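Local coordinates for pumilio domain-containing protein C56F2.08c (PDB 6NX5) that probably binds AU-rich stretches of mRNA 3'-untranslated regions, this chain being the RRM domain of a larger PUF protein, at residues A19-F24 against G28-I33. Numbering follows the deposited sequence.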
ATOM      1  N   ALA A  19      17.169  -0.516   3.421  1.00 22.29           N
ATOM      2  CA  ALA A  19      17.327   0.921   3.610  1.00 19.58           C
ATOM      3  C   ALA A  19      16.056   1.539   4.183  1.00 23.61           C
ATOM      4  O   ALA A  19      16.114   2.418   5.052  1.00 23.23           O
ATOM      5  CB  ALA A  19      17.710   1.589   2.285  1.00 20.40           C
ATOM      6  N   ILE A  20      14.899   1.069   3.726  1.00 21.12           N
ATOM      7  CA  ILE A  20      13.639   1.631   4.196  1.00 17.82           C
ATOM      8  C   ILE A  20      13.435   1.333   5.677  1.00 17.18           C
ATOM      9  O   ILE A  20      12.974   2.195   6.434  1.00 16.33           O
ATOM     10  CB  ILE A  20      12.489   1.106   3.320  1.00 16.70           C
ATOM     11  CG1 ILE A  20      12.639   1.716   1.923  1.00 22.08           C
ATOM     12  CG2 ILE A  20      11.128   1.444   3.934  1.00 17.04           C
ATOM     13  CD1 ILE A  20      11.781   1.091   0.889  1.00 25.77           C
ATOM     14  N   HIS A  21      13.769   0.118   6.121  1.00 17.88           N
ATOM     15  CA  HIS A  21      13.662  -0.189   7.548  1.00 22.35           C
ATOM     16  C   HIS A  21      14.536   0.740   8.373  1.00 24.83           C
ATOM     17  O   HIS A  21      14.100   1.276   9.399  1.00 19.43           O
ATOM     18  CB  HIS A  21      14.030  -1.650   7.825  1.00 25.87           C
ATOM     19  CG  HIS A  21      13.853  -2.049   9.257  1.00 32.51           C
ATOM     20  ND1 HIS A  21      14.662  -1.566  10.263  1.00 35.66           N
ATOM     21  CD2 HIS A  21      12.947  -2.858   9.857  1.00 36.50           C
ATOM     22  CE1 HIS A  21      14.286  -2.091  11.416  1.00 34.27           C
ATOM     23  NE2 HIS A  21      13.246  -2.875  11.197  1.00 35.25           N
ATOM     24  N   ALA A  22      15.784   0.930   7.946  1.00 23.03           N
ATOM     25  CA  ALA A  22      16.676   1.838   8.652  1.00 25.43           C
ATOM     26  C   ALA A  22      16.053   3.219   8.811  1.00 24.61           C
ATOM     27  O   ALA A  22      16.081   3.803   9.900  1.00 26.79           O
ATOM     28  CB  ALA A  22      18.012   1.929   7.911  1.00 22.51           C
ATOM     29  N   LEU A  23      15.452   3.741   7.742  1.00 23.39           N
ATOM     30  CA  LEU A  23      14.889   5.085   7.787  1.00 22.43           C
ATOM     31  C   LEU A  23      13.653   5.148   8.676  1.00 21.56           C
ATOM     32  O   LEU A  23      13.497   6.082   9.471  1.00 22.23           O
ATOM     33  CB  LEU A  23      14.551   5.548   6.373  1.00 26.31           C
ATOM     34  CG  LEU A  23      13.785   6.857   6.208  1.00 30.69           C
ATOM     35  CD1 LEU A  23      14.709   8.042   6.426  1.00 32.69           C
ATOM     36  CD2 LEU A  23      13.150   6.909   4.830  1.00 33.19           C
ATOM     37  N   PHE A  24      12.764   4.166   8.569  1.00 17.91           N
ATOM     38  CA  PHE A  24      11.508   4.285   9.298  1.00 15.94           C
ATOM     39  C   PHE A  24      11.616   3.820  10.748  1.00 18.86           C
ATOM     40  O   PHE A  24      10.757   4.173  11.565  1.00 16.16           O
ATOM     41  CB  PHE A  24      10.405   3.532   8.544  1.00 14.95           C
ATOM     42  CG  PHE A  24       9.836   4.319   7.402  1.00 13.56           C
ATOM     43  CD1 PHE A  24       8.672   5.066   7.573  1.00 12.91           C
ATOM     44  CD2 PHE A  24      10.471   4.350   6.170  1.00 16.36           C
ATOM     45  CE1 PHE A  24       8.141   5.799   6.538  1.00 17.42           C
ATOM     46  CE2 PHE A  24       9.964   5.112   5.131  1.00 19.19           C
ATOM     47  CZ  PHE A  24       8.789   5.833   5.316  1.00 17.33           C
ATOM     48  N   GLY A  28       9.631   4.378  15.371  1.00 14.60           N
ATOM     49  CA  GLY A  28       8.902   3.346  16.072  1.00 13.89           C
ATOM     50  C   GLY A  28       9.333   1.970  15.607  1.00 17.31           C
ATOM     51  O   GLY A  28      10.339   1.810  14.912  1.00 23.17           O
ATOM     52  N   ASN A  29       8.548   0.977  16.028  1.00 21.75           N
ATOM     53  CA  ASN A  29       8.839  -0.425  15.734  1.00 24.29           C
ATOM     54  C   ASN A  29       8.188  -0.767  14.400  1.00 16.94           C
ATOM     55  O   ASN A  29       6.976  -0.955  14.323  1.00 21.33           O
ATOM     56  CB  ASN A  29       8.325  -1.335  16.845  1.00 26.37           C
ATOM     57  CG  ASN A  29       9.033  -1.102  18.172  1.00 44.07           C
ATOM     58  OD1 ASN A  29       8.405  -0.715  19.160  1.00 49.31           O
ATOM     59  ND2 ASN A  29      10.344  -1.335  18.202  1.00 46.81           N
ATOM     60  N   VAL A  30       8.996  -0.850  13.341  1.00 20.26           N
ATOM     61  CA  VAL A  30       8.460  -1.218  12.036  1.00 15.33           C
ATOM     62  C   VAL A  30       8.024  -2.676  12.065  1.00 19.46           C
ATOM     63  O   VAL A  30       8.814  -3.570  12.401  1.00 22.56           O
ATOM     64  CB  VAL A  30       9.502  -0.982  10.937  1.00 15.02           C
ATOM     65  CG1 VAL A  30       8.989  -1.494   9.587  1.00 18.71           C
ATOM     66  CG2 VAL A  30       9.878   0.500  10.867  1.00 15.16           C
ATOM     67  N   LYS A  31       6.774  -2.926  11.690  1.00 13.29           N
ATOM     68  CA  LYS A  31       6.207  -4.267  11.772  1.00 17.77           C
ATOM     69  C   LYS A  31       6.467  -5.081  10.516  1.00 20.92           C
ATOM     70  O   LYS A  31       6.710  -6.289  10.602  1.00 23.34           O
ATOM     71  CB  LYS A  31       4.697  -4.192  12.037  1.00 22.06           C
ATOM     72  CG  LYS A  31       4.082  -5.471  12.608  1.00 28.94           C
ATOM     73  CD  LYS A  31       3.570  -6.399  11.524  1.00 42.68           C
ATOM     74  CE  LYS A  31       3.245  -7.784  12.080  1.00 50.42           C
ATOM     75  NZ  LYS A  31       3.125  -8.824  11.010  1.00 52.68           N
ATOM     76  N   ASP A  32       6.428  -4.442   9.351  1.00 14.40           N
ATOM     77  CA  ASP A  32       6.593  -5.134   8.083  1.00 14.48           C
ATOM     78  C   ASP A  32       6.908  -4.084   7.038  1.00 11.92           C
ATOM     79  O   ASP A  32       6.563  -2.909   7.202  1.00 11.43           O
ATOM     80  CB  ASP A  32       5.331  -5.908   7.684  1.00 20.33           C
ATOM     81  CG  ASP A  32       5.282  -7.302   8.274  1.00 30.86           C
ATOM     82  OD1 ASP A  32       6.299  -8.023   8.207  1.00 35.52           O
ATOM     83  OD2 ASP A  32       4.228  -7.666   8.829  1.00 32.97           O
ATOM     84  N   ILE A  33       7.561  -4.525   5.968  1.00 12.32           N
ATOM     85  CA  ILE A  33       7.838  -3.693   4.797  1.00 11.63           C
ATOM     86  C   ILE A  33       7.554  -4.534   3.563  1.00 15.14           C
ATOM     87  O   ILE A  33       7.945  -5.703   3.512  1.00 17.31           O
ATOM     88  CB  ILE A  33       9.289  -3.179   4.774  1.00 15.72           C
ATOM     89  CG1 ILE A  33       9.542  -2.290   5.987  1.00 14.28           C
ATOM     90  CG2 ILE A  33       9.578  -2.426   3.470  1.00 16.69           C
ATOM     91  CD1 ILE A  33      11.009  -2.051   6.238  1.00 18.17           C
TER
HETATM   92  O   HOH W   1      11.326  -4.339  13.057  1.00 30.30           O
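Ile33 CD1 reaches the backbone side of His21, 3.4 Å from His21 CB, where the first helix of an RRM packs on the strand that follows it in the βαββαβ fold, outermost in this chain's sheet. The helix 19-24 and strand 30-33 axes run nearly antiparallel (154°) and approach to 9.6 Å, a spacing bridged by side chains. The Ile33 and His21 side chains are roughly perpendicular, so the CD1 methyl of Ile33 meets CB and CA of the histidine and, more loosely, its ring obliquely. Deeper in, Ile20 CG2 lies 4.2 Å from Ile33 CD1, and Ile20 continues onto Ala42 and Val44 of the neighbouring strand. Toward the C-terminal end of the helix, Val30 CG2 sits 3.7 Å from Phe24 C and also touches Phe24 CB. The Phe24 ring leads away from 28-33, toward Leu6, Val8 and Leu59, so only its stem joins the contact; Phe24 O is held by Tyr46 OH. The His21 ring has CG anti to the backbone N (chi1 -176°); the His21 and Val30 side chains run past each other in opposite directions, with His21 CD2 4.1 Å from Val30 CB. That extension brings the imidazole's outer nitrogen to the solvent-exposed side of the contact, where one water links the helix to the 28-33 segment: the water lies in the ring plane, 3.0 Å from His21 NE2, and donates a hydrogen bond to Val30 O at 2.7 Å.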